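PDB 6JSB: hypothetical membrane protein from Corynebacterium glutamicum, which binds heme through its HtaA-family domain, the part in this chain, and probably passes it on within the corynebacterial heme-uptake machinery. Local coordinates for residues Gly67-Gly73 with Ser102-Phe108; Phe20-Leu24 with Trp77-Asn81; Ile40-Val46 with Arg55-Pro60. All coordinates share one frame; numbering follows the deposited sequence. Where two conformers were deposited one is given.

Overall arrangement
Strand 68-81 ties all three contacts together. Interaction 1, partly buried, pairs its first half with strand 95-109 by regular antiparallel backbone bonding, with valines on one face and mainly polar side chains, with A68 among them, on the other. Interaction 2, wholly buried with its centre about 24 Å away, uses the strand's far end, where a helix is held by side-chain hydrogen bonds and rings and heme iron is bound. Interaction 3, also partly buried, joins 40-46 and 55-60, whose strands both border strand 68-81, mainly through apolar packing. I40 links it to W77 and L24 of interaction 2, while W59 meets P104, and P60 O probably accepts from G72 N, of interaction 1.

Interaction 1. Residues Gly67-Gly73 with Ser102-Phe108; sequences GAVKLGG and SNPTVKF
T105 and K70 face each other as a non-hydrogen-bonded pair, their side chains running alongside each other, out from the same face of the sheet. The CB of T105 sits 4.1 Å from K70 NZ, and there the residue forks. Its methyl CG2, set anti to the backbone N (chi1 of OG1 -66°), turns to the neighbouring strand, 3.7 Å from V69 O and 4.0 Å from A68 CB. The other branch, OG1, accepts from K70 NZ at 3.1 Å and from a water at 2.9 Å, and is also hydrogen-bonded to Q138 OE1. A threonine suits this spot because one branch packs while the other gathers polar partners; the lysine reaches it by bending twice along its chain.

These strands, 68-71 and 104-108, are antiparallel neighbours in the large sheet of the HtaA-type domain. V69 and V106 form the hydrogen-bonded pair, V106 N bonding V69 O at 2.9 Å, and their side chains lie on the apolar face. Beta-branched valines favour such extended backbone; V106 is further packed against I144 and F146 of strand 139-146.

At one end the F108 ring lies over G67, whose CA is 3.9 Å from the ring centroid in a CH-pi contact; glycine offers a bare CA there and accommodates the positive phi. At the other end N103 N donates to G73 O at 2.9 Å, where the chain containing N103 turns a corner.

Interaction 2. Residues Phe20-Leu24 with Trp77-Asn81; sequences FNNYL and WTGHN. With HEM (protoporphyrin IX containing Fe), chain C.
Y23 is turned to chi1 148°, away from the usual staggered values, while H80 places its CG anti to the carbonyl carbon (chi1 -61°); together these rotations bring the phenol oxygen of one to the imidazole of the other. H80 NE2 donates to Y23 OH at 2.6 Å, with the oxygen near the imidazole plane. That same OH binds the heme iron at 2.1 Å, making Y23 the axial ligand. The donated N-H would be expected to stabilise negative charge on the ligand oxygen. H80 ND1 is bonded to Y34 OH, which, with NE2 also bonded, should hold the imidazole's rotation. One face of H80 lies over heme atom C3B. In this pocket of the HtaA domain Y23 thus ligates the iron while H80 bonds that ligand and lies against the porphyrin; S19 and Y177 add hydrogen bonds to the heme.

Behind the ligand, W77 NE1 donates to N21 OD1 at 2.9 Å in an almost straight bond, the amide and indole planes only 9° apart. F20 turns its edge to the W77 face, a tilted edge-to-face pair with CE2 3.5 Å from W77 CD1. L24 CG meets the indole edge 3.8 Å from W77 CD1, and its CD2 lies 3.9 Å from G79 N, where glycine leaves it room.

Helix 18-24 thus rests on the end of strand 68-81; strand 95-109 pairs alongside through L97 and L99, I40 of strand 39-43 touches N21, L24 and W77, and A29 of helix 27-30 packs against Y23, L24 and H80.

Interaction 3. Residues Ile40-Val46 with Arg55-Pro60; sequences IEVRDGV and REFTWP
Over one face of the R55 guanidinium lies I40 CB, while the edge of the F57 ring receives I40 CG2, 4.0 Å from F57 CE2. R55 CG lies over one face of F57, and V46 CG2 over one face of W59 near its rim. The opposing pieces are not paired strands. Strands 39-43 and 56-65 both pair with strand 68-81 in the antiparallel sheet, at different stretches of it, and a type I' turn from R43 to V46 leads the chain from 39-43 on into strand 47-49. Side chains, rather than backbone bonds, join the two.

I40 and R55 extend antiparallel to one another, with I40 CD1 3.7 Å from R55 CD. An arginine fits because its long chain offers hydrocarbon to isoleucine while its charged end is paired elsewhere, NE with E25 in a salt bridge and NH1 with T48 in a hydrogen bond. V42 CG1 meets F57 CE2 at 3.8 Å, so F57 is packed by two beta-branched residues of strand 39-43.

V46, the last residue of the turn, sends its two methyls to different rings of strand 56-65. Its CG1, anti to the backbone N (chi1 166°), turns to F57, whereas CG2 makes an off-centre CH-pi contact with W59, 3.6 Å from W59 CE3; the indole N-H is bonded to W14 O. Alongside, V46 CA points its hydrogen at T58 O, 3.3 Å away. G45, its positive phi suited to the turn, lets P60 come close, with P60 CD 3.5 Å from G45 O. A water donates to this same G45 O at 2.9 Å and hydrogen-bonds T58 OG1 at 2.8 Å, linking turn and strand.

Interaction 1. Residues Gly67-Gly73 with Ser102-Phe108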
loop_
_atom_site.group_PDB
_atom_site.type_symbol
_atom_site.label_atom_id
_atom_site.label_comp_id
_atom_site.label_asym_id
_atom_site.label_seq_id
_atom_site.Cartn_x
_atom_site.Cartn_y
_atom_site.Cartn_z
ATOM N N GLY A 67 7.096 -7.793 16.936
ATOM C CA GLY A 67 7.283 -8.182 15.548
ATOM C C GLY A 67 6.373 -7.533 14.524
ATOM O O GLY A 67 6.361 -7.997 13.377
ATOM N N ALA A 68 5.669 -6.437 14.866
ATOM C CA ALA A 68 4.871 -5.802 13.808
ATOM C C ALA A 68 4.615 -4.337 14.094
ATOM O O ALA A 68 4.382 -3.962 15.247
ATOM C CB ALA A 68 3.499 -6.500 13.645
ATOM N N VAL A 69 4.597 -3.512 13.030
ATOM C CA VAL A 69 4.127 -2.127 13.122
ATOM C C VAL A 69 2.837 -2.093 12.320
ATOM O O VAL A 69 2.844 -2.445 11.135
ATOM C CB VAL A 69 5.151 -1.140 12.533
ATOM C CG1 VAL A 69 4.645 0.346 12.606
ATOM C CG2 VAL A 69 6.517 -1.315 13.289
ATOM N N LYS A 70 1.741 -1.670 12.955
ATOM C CA LYS A 70 0.407 -1.655 12.340
ATOM C C LYS A 70 0.180 -0.250 11.805
ATOM O O LYS A 70 0.335 0.722 12.547
ATOM C CB LYS A 70 -0.676 -2.001 13.380
ATOM C CG LYS A 70 -0.363 -3.253 14.210
ATOM C CD LYS A 70 -0.544 -4.492 13.411
ATOM C CE LYS A 70 -2.002 -4.824 13.184
ATOM N NZ LYS A 70 -1.985 -6.016 12.301
ATOM N N LEU A 71 -0.129 -0.140 10.519
ATOM C CA LEU A 71 -0.479 1.134 9.889
ATOM C C LEU A 71 -1.986 1.198 9.621
ATOM O O LEU A 71 -2.680 0.181 9.541
ATOM C CB LEU A 71 0.281 1.318 8.560
ATOM C CG LEU A 71 1.815 1.118 8.593
ATOM C CD1 LEU A 71 2.458 1.127 7.228
ATOM C CD2 LEU A 71 2.499 2.121 9.534
ATOM N N GLY A 72 -2.499 2.422 9.487
ATOM C CA GLY A 72 -3.863 2.648 9.054
ATOM C C GLY A 72 -3.833 3.322 7.693
ATOM O O GLY A 72 -2.767 3.533 7.122
ATOM N N GLY A 73 -5.026 3.628 7.178
ATOM C CA GLY A 73 -5.102 4.397 5.946
ATOM C C GLY A 73 -5.500 3.534 4.749
ATOM O O GLY A 73 -5.388 2.309 4.762
ATOM N N SER A 102 -5.345 -1.099 1.957
ATOM C CA SER A 102 -5.635 -0.379 3.198
ATOM C C SER A 102 -5.031 -1.135 4.377
ATOM O O SER A 102 -4.675 -2.310 4.272
ATOM C CB SER A 102 -7.126 -0.141 3.382
ATOM O OG SER A 102 -7.822 -1.365 3.503
ATOM N N ASN A 103 -4.877 -0.424 5.505
ATOM C CA ASN A 103 -4.326 -0.994 6.730
ATOM C C ASN A 103 -3.060 -1.852 6.566
ATOM O O ASN A 103 -3.024 -2.994 7.005
ATOM C CB ASN A 103 -5.399 -1.828 7.430
ATOM C CG ASN A 103 -6.598 -1.027 7.744
ATOM O OD1 ASN A 103 -6.489 0.057 8.345
ATOM N ND2 ASN A 103 -7.757 -1.501 7.293
ATOM N N PRO A 104 -2.014 -1.313 5.976
ATOM C CA PRO A 104 -0.791 -2.119 5.848
ATOM C C PRO A 104 -0.178 -2.428 7.200
ATOM O O PRO A 104 -0.281 -1.654 8.157
ATOM C CB PRO A 104 0.155 -1.268 5.017
ATOM C CG PRO A 104 -0.512 0.126 4.834
ATOM C CD PRO A 104 -1.879 0.082 5.460
ATOM N N THR A 105 0.418 -3.605 7.275
ATOM C CA THR A 105 1.143 -4.014 8.481
ATOM C C THR A 105 2.558 -4.372 8.049
ATOM O O THR A 105 2.733 -5.138 7.100
ATOM C CB THR A 105 0.454 -5.211 9.165
ATOM O OG1 THR A 105 -0.842 -4.797 9.674
ATOM C CG2 THR A 105 1.295 -5.731 10.338
ATOM N N VAL A 106 3.571 -3.894 8.789
ATOM C CA VAL A 106 4.950 -4.299 8.530
ATOM C C VAL A 106 5.337 -5.337 9.578
ATOM O O VAL A 106 5.518 -4.994 10.751
ATOM C CB VAL A 106 5.873 -3.084 8.572
ATOM C CG1 VAL A 106 7.289 -3.552 8.407
ATOM C CG2 VAL A 106 5.467 -2.071 7.475
ATOM N N LYS A 107 5.404 -6.607 9.183
ATOM C CA LYS A 107 5.912 -7.648 10.078
ATOM C C LYS A 107 7.420 -7.635 9.931
ATOM O O LYS A 107 7.941 -7.286 8.859
ATOM C CB LYS A 107 5.356 -9.011 9.663
ATOM C CG LYS A 107 3.863 -9.095 9.848
ATOM C CD LYS A 107 3.531 -10.318 10.675
ATOM C CE LYS A 107 4.167 -11.545 10.046
ATOM N NZ LYS A 107 4.034 -12.758 10.901
ATOM N N PHE A 108 8.138 -7.866 11.034
ATOM C CA PHE A 108 9.584 -7.835 10.913
ATOM C C PHE A 108 10.215 -8.833 11.880
ATOM O O PHE A 108 9.647 -9.229 12.906
ATOM C CB PHE A 108 10.156 -6.399 11.189
ATOM C CG PHE A 108 9.884 -5.916 12.552
ATOM C CD1 PHE A 108 10.740 -6.285 13.613
ATOM C CD2 PHE A 108 8.741 -5.169 12.837
ATOM C CE1 PHE A 108 10.455 -5.871 14.895
ATOM C CE2 PHE A 108 8.455 -4.734 14.137
ATOM C CZ PHE A 108 9.346 -5.095 15.164
HETATM O O HOH W 1 -2.544 -2.556 10.218
HETATM O O HOH W 2 -7.450 2.493 8.219
#

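Interaction 2. Residues Phe20-Leu24 with Trp77-Asn81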
loop_
_atom_site.group_PDB
_atom_site.type_symbol
_atom_site.label_atom_id
_atom_site.label_comp_id
_atom_site.label_asym_id
_atom_site.label_seq_id
_atom_site.Cartn_x
_atom_site.Cartn_y
_atom_site.Cartn_z
ATOM N N PHE A 20 3.876 2.941 -11.265
ATOM C CA PHE A 20 2.468 2.533 -11.300
ATOM C C PHE A 20 1.598 3.784 -11.183
ATOM O O PHE A 20 0.634 3.973 -11.940
ATOM C CB PHE A 20 2.148 1.561 -10.151
ATOM C CG PHE A 20 0.689 1.172 -10.164
ATOM C CD1 PHE A 20 0.191 0.377 -11.212
ATOM C CD2 PHE A 20 -0.138 1.614 -9.165
ATOM C CE1 PHE A 20 -1.178 0.047 -11.251
ATOM C CE2 PHE A 20 -1.510 1.271 -9.165
ATOM C CZ PHE A 20 -2.019 0.497 -10.229
ATOM N N ASN A 21 1.958 4.683 -10.255
ATOM C CA ASN A 21 1.190 5.936 -10.151
ATOM C C ASN A 21 1.306 6.763 -11.416
ATOM O O ASN A 21 0.325 7.376 -11.868
ATOM C CB ASN A 21 1.684 6.784 -8.965
ATOM C CG ASN A 21 1.480 6.051 -7.613
ATOM O OD1 ASN A 21 0.464 5.396 -7.395
ATOM N ND2 ASN A 21 2.433 6.235 -6.692
ATOM N N ASN A 22 2.494 6.804 -11.999
ATOM C CA ASN A 22 2.680 7.507 -13.287
ATOM C C ASN A 22 1.778 6.935 -14.377
ATOM O O ASN A 22 1.159 7.664 -15.161
ATOM C CB ASN A 22 4.138 7.365 -13.711
ATOM C CG ASN A 22 4.435 8.170 -14.951
ATOM O OD1 ASN A 22 4.315 9.389 -14.906
ATOM N ND2 ASN A 22 4.802 7.528 -16.049
ATOM N N TYR A 23 1.705 5.601 -14.467
ATOM C CA TYR A 23 0.853 4.967 -15.469
ATOM C C TYR A 23 -0.628 5.204 -15.166
ATOM O O TYR A 23 -1.399 5.556 -16.069
ATOM C CB TYR A 23 1.181 3.465 -15.465
ATOM C CG TYR A 23 0.015 2.582 -15.796
ATOM C CD1 TYR A 23 -0.407 2.424 -17.119
ATOM C CD2 TYR A 23 -0.605 1.824 -14.802
ATOM C CE1 TYR A 23 -1.526 1.521 -17.406
ATOM C CE2 TYR A 23 -1.665 0.946 -15.087
ATOM C CZ TYR A 23 -2.103 0.827 -16.375
ATOM O OH TYR A 23 -3.144 -0.001 -16.676
ATOM N N LEU A 24 -1.028 5.023 -13.910
ATOM C CA LEU A 24 -2.455 5.073 -13.571
ATOM C C LEU A 24 -3.013 6.478 -13.780
ATOM O O LEU A 24 -4.140 6.640 -14.272
ATOM C CB LEU A 24 -2.624 4.546 -12.122
ATOM C CG LEU A 24 -4.086 4.309 -11.636
ATOM C CD1 LEU A 24 -4.713 5.677 -11.146
ATOM C CD2 LEU A 24 -5.001 3.682 -12.702
ATOM N N TRP A 77 -7.070 3.278 -6.382
ATOM C CA TRP A 77 -6.718 3.668 -7.751
ATOM C C TRP A 77 -7.801 3.183 -8.718
ATOM O O TRP A 77 -8.259 2.029 -8.613
ATOM C CB TRP A 77 -5.430 2.997 -8.205
ATOM C CG TRP A 77 -4.156 3.326 -7.461
ATOM C CD1 TRP A 77 -3.132 4.124 -7.936
ATOM C CD2 TRP A 77 -3.691 2.760 -6.221
ATOM N NE1 TRP A 77 -2.087 4.126 -7.036
ATOM C CE2 TRP A 77 -2.421 3.314 -5.961
ATOM C CE3 TRP A 77 -4.263 1.867 -5.273
ATOM C CZ2 TRP A 77 -1.664 2.962 -4.819
ATOM C CZ3 TRP A 77 -3.538 1.524 -4.154
ATOM C CH2 TRP A 77 -2.244 2.086 -3.916
ATOM N N THR A 78 -8.161 4.018 -9.696
ATOM C CA THR A 78 -9.174 3.607 -10.670
ATOM C C THR A 78 -8.743 4.076 -12.057
ATOM O O THR A 78 -8.347 5.231 -12.238
ATOM C CB THR A 78 -10.562 4.219 -10.353
ATOM O OG1 THR A 78 -10.439 5.572 -9.926
ATOM C CG2 THR A 78 -11.236 3.440 -9.182
ATOM N N GLY A 79 -8.851 3.184 -13.035
ATOM C CA GLY A 79 -8.600 3.548 -14.426
ATOM C C GLY A 79 -9.251 2.580 -15.412
ATOM O O GLY A 79 -9.950 1.633 -15.039
ATOM N N HIS A 80 -9.078 2.869 -16.706
ATOM C CA HIS A 80 -9.626 2.023 -17.769
ATOM C C HIS A 80 -11.140 1.840 -17.616
ATOM O O HIS A 80 -11.654 0.735 -17.652
ATOM C CB HIS A 80 -8.918 0.635 -17.837
ATOM C CG HIS A 80 -7.445 0.739 -18.116
ATOM N ND1 HIS A 80 -6.940 0.958 -19.386
ATOM C CD2 HIS A 80 -6.371 0.615 -17.284
ATOM C CE1 HIS A 80 -5.608 1.014 -19.303
ATOM N NE2 HIS A 80 -5.248 0.803 -18.045
ATOM N N ASN A 81 -11.856 2.950 -17.582
ATOM C CA ASN A 81 -13.299 2.870 -17.415
ATOM C C ASN A 81 -13.997 2.383 -18.681
ATOM O O ASN A 81 -13.954 3.031 -19.726
ATOM C CB ASN A 81 -13.895 4.210 -17.009
ATOM C CG ASN A 81 -15.272 4.013 -16.405
ATOM O OD1 ASN A 81 -16.199 3.588 -17.116
ATOM N ND2 ASN A 81 -15.409 4.228 -15.109
HETATM C CHA HEM C . 0.792 -1.361 -17.415
HETATM C CHB HEM C . -2.979 -1.212 -20.457
HETATM C CHC HEM C . -5.733 -3.287 -16.991
HETATM C CHD HEM C . -1.996 -3.113 -13.829
HETATM C C1A HEM C . 0.013 -1.226 -18.547
HETATM C C2A HEM C . 0.545 -0.841 -19.841
HETATM C C3A HEM C . -0.487 -0.778 -20.716
HETATM C C4A HEM C . -1.689 -1.139 -19.966
HETATM C CMA HEM C . -0.436 -0.402 -22.229
HETATM C CAA HEM C . 2.041 -0.576 -20.110
HETATM C CBA HEM C . 2.331 0.913 -19.981
HETATM C CGA HEM C . 3.826 1.124 -19.898
HETATM O O1A HEM C . 4.254 2.312 -19.909
HETATM O O2A HEM C . 4.572 0.097 -19.806
HETATM C C1B HEM C . -4.040 -1.749 -19.781
HETATM C C2B HEM C . -5.389 -1.908 -20.326
HETATM C C3B HEM C . -6.152 -2.485 -19.381
HETATM C C4B HEM C . -5.332 -2.692 -18.180
HETATM C CMB HEM C . -5.748 -1.494 -21.781
HETATM C CAB HEM C . -7.658 -2.881 -19.424
HETATM C CBB HEM C . -8.505 -2.323 -20.295
HETATM C C1C HEM C . -4.976 -3.416 -15.822
HETATM C C2C HEM C . -5.450 -3.949 -14.567
HETATM C C3C HEM C . -4.443 -3.865 -13.665
HETATM C C4C HEM C . -3.271 -3.334 -14.357
HETATM C CMC HEM C . -6.904 -4.402 -14.274
HETATM C CAC HEM C . -4.606 -4.284 -12.215
HETATM C CBC HEM C . -3.906 -3.643 -11.290
HETATM C C1D HEM C . -0.924 -2.633 -14.552
HETATM C C2D HEM C . 0.410 -2.469 -14.021
HETATM C C3D HEM C . 1.208 -1.983 -14.995
HETATM C C4D HEM C . 0.389 -1.799 -16.183
HETATM C CMD HEM C . 0.798 -2.877 -12.583
HETATM C CAD HEM C . 2.727 -1.656 -14.857
HETATM C CBD HEM C . 2.822 -0.137 -14.560
HETATM C CGD HEM C . 4.302 0.195 -14.377
HETATM O O1D HEM C . 5.022 0.214 -15.434
HETATM O O2D HEM C . 4.708 0.403 -13.181
HETATM N NA HEM C . -1.380 -1.431 -18.640
HETATM N NB HEM C . -4.067 -2.196 -18.477
HETATM N NC HEM C . -3.630 -3.073 -15.659
HETATM N ND HEM C . -0.889 -2.194 -15.847
HETATM FE FE HEM C . -2.612 -2.035 -17.010
#

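Interaction 3. Residues Ile40-Val46 with Arg55-Pro60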
loop_
_atom_site.group_PDB
_atom_site.type_symbol
_atom_site.label_atom_id
_atom_site.label_comp_id
_atom_site.label_asym_id
_atom_site.label_seq_id
_atom_site.Cartn_x
_atom_site.Cartn_y
_atom_site.Cartn_z
ATOM N N ILE A 40 -6.571 8.744 -8.217
ATOM C CA ILE A 40 -6.171 8.240 -6.904
ATOM C C ILE A 40 -6.917 9.005 -5.808
ATOM O O ILE A 40 -6.943 10.250 -5.823
ATOM C CB ILE A 40 -4.634 8.375 -6.734
ATOM C CG1 ILE A 40 -3.937 7.523 -7.816
ATOM C CG2 ILE A 40 -4.182 8.053 -5.274
ATOM C CD1 ILE A 40 -2.395 7.541 -7.791
ATOM N N GLU A 41 -7.531 8.281 -4.870
ATOM C CA GLU A 41 -8.150 8.874 -3.692
ATOM C C GLU A 41 -7.533 8.243 -2.454
ATOM O O GLU A 41 -7.245 7.046 -2.438
ATOM C CB GLU A 41 -9.697 8.664 -3.687
ATOM C CG GLU A 41 -10.428 9.375 -2.548
ATOM C CD GLU A 41 -11.947 9.464 -2.759
ATOM O OE1 GLU A 41 -12.547 8.492 -3.263
ATOM O OE2 GLU A 41 -12.549 10.522 -2.454
ATOM N N VAL A 42 -7.280 9.056 -1.424
ATOM C CA VAL A 42 -6.705 8.529 -0.185
ATOM C C VAL A 42 -7.695 8.767 0.961
ATOM O O VAL A 42 -8.589 9.621 0.856
ATOM C CB VAL A 42 -5.311 9.151 0.120
ATOM C CG1 VAL A 42 -4.396 9.004 -1.132
ATOM C CG2 VAL A 42 -5.482 10.625 0.568
ATOM N N ARG A 43 -7.544 8.009 2.062
ATOM C CA ARG A 43 -8.483 8.121 3.155
ATOM C C ARG A 43 -7.830 7.655 4.461
ATOM O O ARG A 43 -6.749 7.040 4.470
ATOM C CB ARG A 43 -9.749 7.293 2.872
ATOM C CG ARG A 43 -9.459 5.776 2.820
ATOM C CD ARG A 43 -10.776 5.032 2.536
ATOM N NE ARG A 43 -10.612 3.570 2.648
ATOM C CZ ARG A 43 -10.075 2.824 1.696
ATOM N NH1 ARG A 43 -9.622 3.378 0.558
ATOM N NH2 ARG A 43 -10.003 1.489 1.889
ATOM N N ASP A 44 -8.555 7.923 5.558
ATOM C CA ASP A 44 -8.275 7.335 6.866
ATOM C C ASP A 44 -6.847 7.634 7.320
ATOM O O ASP A 44 -6.208 6.817 7.992
ATOM C CB ASP A 44 -8.550 5.811 6.870
ATOM C CG ASP A 44 -10.054 5.485 6.616
ATOM O OD1 ASP A 44 -10.918 6.293 6.994
ATOM O OD2 ASP A 44 -10.400 4.434 6.026
ATOM N N GLY A 45 -6.388 8.846 7.045
ATOM C CA GLY A 45 -5.141 9.275 7.644
ATOM C C GLY A 45 -3.975 9.281 6.678
ATOM O O GLY A 45 -2.924 9.821 7.020
ATOM N N VAL A 46 -4.115 8.696 5.493
ATOM C CA VAL A 46 -3.039 8.819 4.506
ATOM C C VAL A 46 -2.938 10.280 4.093
ATOM O O VAL A 46 -3.950 10.956 3.884
ATOM C CB VAL A 46 -3.307 7.914 3.290
ATOM C CG1 VAL A 46 -2.396 8.285 2.132
ATOM C CG2 VAL A 46 -3.056 6.455 3.668
ATOM N N ARG A 55 4.418 11.301 -6.990
ATOM C CA ARG A 55 3.466 11.177 -5.903
ATOM C C ARG A 55 4.098 10.405 -4.751
ATOM O O ARG A 55 4.808 9.384 -4.949
ATOM C CB ARG A 55 2.202 10.437 -6.369
ATOM C CG ARG A 55 1.143 10.320 -5.235
ATOM C CD ARG A 55 -0.140 9.748 -5.844
ATOM N NE ARG A 55 -0.892 10.686 -6.731
ATOM C CZ ARG A 55 -1.777 11.560 -6.274
ATOM N NH1 ARG A 55 -1.951 11.766 -4.957
ATOM N NH2 ARG A 55 -2.511 12.260 -7.158
ATOM N N GLU A 56 3.785 10.869 -3.555
ATOM C CA GLU A 56 4.229 10.184 -2.312
ATOM C C GLU A 56 3.022 9.924 -1.433
ATOM O O GLU A 56 2.012 10.661 -1.487
ATOM C CB GLU A 56 5.222 11.104 -1.550
ATOM C CG GLU A 56 6.537 11.268 -2.332
ATOM C CD GLU A 56 7.537 12.132 -1.594
ATOM O OE1 GLU A 56 7.488 13.337 -1.804
ATOM O OE2 GLU A 56 8.347 11.607 -0.775
ATOM N N PHE A 57 3.097 8.858 -0.615
ATOM C CA PHE A 57 2.065 8.622 0.387
ATOM C C PHE A 57 2.706 8.466 1.749
ATOM O O PHE A 57 3.711 7.738 1.866
ATOM C CB PHE A 57 1.282 7.278 0.125
ATOM C CG PHE A 57 0.590 7.179 -1.195
ATOM C CD1 PHE A 57 1.034 6.244 -2.134
ATOM C CD2 PHE A 57 -0.520 7.977 -1.476
ATOM C CE1 PHE A 57 0.382 6.101 -3.386
ATOM C CE2 PHE A 57 -1.165 7.826 -2.673
ATOM C CZ PHE A 57 -0.715 6.920 -3.645
ATOM N N THR A 58 2.117 9.076 2.781
ATOM C CA THR A 58 2.524 8.715 4.143
ATOM C C THR A 58 1.343 8.008 4.793
ATOM O O THR A 58 0.189 8.397 4.576
ATOM C CB THR A 58 2.935 9.910 5.025
ATOM O OG1 THR A 58 1.765 10.670 5.346
ATOM C CG2 THR A 58 3.964 10.764 4.314
ATOM N N TRP A 59 1.616 6.942 5.521
ATOM C CA TRP A 59 0.610 6.121 6.146
ATOM C C TRP A 59 0.749 6.263 7.655
ATOM O O TRP A 59 1.883 6.169 8.165
ATOM C CB TRP A 59 0.807 4.619 5.745
ATOM C CG TRP A 59 0.810 4.360 4.234
ATOM C CD1 TRP A 59 1.831 4.629 3.351
ATOM C CD2 TRP A 59 -0.236 3.728 3.459
ATOM N NE1 TRP A 59 1.488 4.219 2.072
ATOM C CE2 TRP A 59 0.221 3.673 2.108
ATOM C CE3 TRP A 59 -1.504 3.222 3.784
ATOM C CZ2 TRP A 59 -0.506 3.093 1.098
ATOM C CZ3 TRP A 59 -2.279 2.644 2.740
ATOM C CH2 TRP A 59 -1.776 2.592 1.421
ATOM N N PRO A 60 -0.343 6.463 8.400
ATOM C CA PRO A 60 -0.210 6.731 9.832
ATOM C C PRO A 60 0.046 5.448 10.602
ATOM O O PRO A 60 -0.589 4.433 10.358
ATOM C CB PRO A 60 -1.579 7.339 10.203
ATOM C CG PRO A 60 -2.570 6.662 9.189
ATOM C CD PRO A 60 -1.743 6.607 7.914
HETATM O O HOH W 3 -0.005 9.770 7.333
#